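Side-chain contact in cell wall surface anchor protein (Streptococcus agalactiae, PDB 4Z1P), which probably acts as an adhesin of the antigen I/II type, displayed on the streptococcal cell wall and involved in attachment to other surfaces: residues L96-K99 against L100-L103. Sequence-based numbering, arbitrary orientation.
Sequences LDQK and LQSL
Asp97 and Leu100 meet at the N-terminus of helix 98-106, where a loop turns into the first helical turn and the i to i+4 backbone bonds begin with Gln101 N to Asp97 O, 3.0 Å. This is a side-chain N-cap: Asp97 OD1 accepts from Leu100 N at 3.0 Å in a fairly straight bond. Asp97 CG sits between its own backbone N and carbonyl carbon (chi1 65°), which turns the carboxylate back over the first turn, where OD1 is met nearly along its C-O axis. The helix end probably stabilises the negative charge of this group. OD1 also lies 3.6 Å from Leu100 CB, so the same oxygen rests against the aliphatic base of the residue whose amide it holds.

A second bond ties the incoming loop to the helix. The extended chain of Gln101 runs back past the cap, its CG 3.9 Å from Leu96 CB, and NE2 donates to Leu96 O over 2.7 Å. The oxygen lies close to the plane of the Gln101 amide, whereas the donor is tilted 29° from the carbonyl plane of Leu96. Alongside, the bent side chain of Gln98 points the same way as that of Gln101, the two amide planes turned 66° apart. Gln98 NE2 lies 3.3 Å from Gln101 NE2, two donors that are not hydrogen-bonded.

Away from these polar groups, the two leucines present an apolar face to the five-stranded antiparallel sheet of this adhesin domain. Leu96 packs on Arg88, Val90, Phe115 and Met117, and Leu100 on Arg88 and Met117, so the loop end and first helical turn pack against strands 85-90 and 115-120. The leucine side chains cross at about a right angle and come closest through their methyls, Leu96 CD2 lying 4.2 Å from Leu100 CD1.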
loop_
_atom_site.group_PDB
_atom_site.type_symbol
_atom_site.label_atom_id
_atom_site.label_comp_id
_atom_site.label_asym_id
_atom_site.label_seq_id
_atom_site.Cartn_x
_atom_site.Cartn_y
_atom_site.Cartn_z
ATOM N N LEU A 96 -10.415 -22.253 18.056
ATOM C CA LEU A 96 -11.850 -22.269 18.113
ATOM C C LEU A 96 -12.394 -23.400 18.922
ATOM O O LEU A 96 -11.738 -24.450 19.079
ATOM C CB LEU A 96 -12.464 -22.431 16.731
ATOM C CG LEU A 96 -12.242 -21.315 15.749
ATOM C CD1 LEU A 96 -12.624 -21.796 14.359
ATOM C CD2 LEU A 96 -13.070 -20.121 16.223
ATOM N N ASP A 97 -13.607 -23.237 19.418
ATOM C CA ASP A 97 -14.202 -24.353 20.125
ATOM C C ASP A 97 -14.461 -25.477 19.188
ATOM O O ASP A 97 -14.374 -25.318 17.976
ATOM C CB ASP A 97 -15.413 -24.008 21.012
ATOM C CG ASP A 97 -16.612 -23.519 20.253
ATOM O OD1 ASP A 97 -16.869 -23.935 19.092
ATOM O OD2 ASP A 97 -17.323 -22.708 20.878
ATOM N N GLN A 98 -14.739 -26.650 19.737
ATOM C CA GLN A 98 -14.738 -27.857 18.903
ATOM C C GLN A 98 -15.908 -27.816 17.922
ATOM O O GLN A 98 -15.781 -28.211 16.753
ATOM C CB GLN A 98 -14.746 -29.125 19.767
ATOM C CG GLN A 98 -13.532 -29.227 20.698
ATOM C CD GLN A 98 -12.186 -29.464 20.008
ATOM O OE1 GLN A 98 -11.984 -30.455 19.293
ATOM N NE2 GLN A 98 -11.246 -28.571 20.238
ATOM N N LYS A 99 -17.028 -27.289 18.387
ATOM C CA LYS A 99 -18.182 -27.079 17.541
ATOM C C LYS A 99 -17.863 -26.337 16.251
ATOM O O LYS A 99 -18.268 -26.751 15.174
ATOM C CB LYS A 99 -19.220 -26.267 18.287
ATOM C CG LYS A 99 -20.574 -26.266 17.581
ATOM C CD LYS A 99 -20.869 -24.947 16.860
ATOM C CE LYS A 99 -21.444 -23.859 17.784
ATOM N NZ LYS A 99 -22.942 -23.867 17.803
ATOM N N LEU A 100 -17.186 -25.214 16.378
ATOM C CA LEU A 100 -16.870 -24.404 15.216
ATOM C C LEU A 100 -15.731 -24.983 14.398
ATOM O O LEU A 100 -15.717 -24.830 13.161
ATOM C CB LEU A 100 -16.536 -22.990 15.640
ATOM C CG LEU A 100 -17.703 -22.113 16.096
ATOM C CD1 LEU A 100 -17.130 -20.838 16.711
ATOM C CD2 LEU A 100 -18.659 -21.778 14.956
ATOM N N GLN A 101 -14.796 -25.691 15.028
ATOM C CA GLN A 101 -13.795 -26.408 14.224
ATOM C C GLN A 101 -14.433 -27.485 13.397
ATOM O O GLN A 101 -14.051 -27.672 12.273
ATOM C CB GLN A 101 -12.709 -27.068 15.073
ATOM C CG GLN A 101 -11.819 -26.135 15.801
ATOM C CD GLN A 101 -10.699 -26.865 16.504
ATOM O OE1 GLN A 101 -10.007 -27.721 15.911
ATOM N NE2 GLN A 101 -10.496 -26.518 17.776
ATOM N N SER A 102 -15.358 -28.208 13.971
ATOM C CA SER A 102 -16.063 -29.227 13.243
ATOM C C SER A 102 -16.922 -28.624 12.094
ATOM O O SER A 102 -16.983 -29.182 10.949
ATOM C CB SER A 102 -16.932 -30.055 14.172
ATOM O OG SER A 102 -17.519 -31.054 13.344
ATOM N N LEU A 103 -17.570 -27.501 12.379
ATOM C CA LEU A 103 -18.315 -26.809 11.330
ATOM C C LEU A 103 -17.405 -26.488 10.156
ATOM O O LEU A 103 -17.722 -26.832 8.997
ATOM C CB LEU A 103 -18.940 -25.508 11.850
ATOM C CG LEU A 103 -19.797 -24.706 10.832
ATOM C CD1 LEU A 103 -21.061 -25.442 10.517
ATOM C CD2 LEU A 103 -20.064 -23.271 11.316
#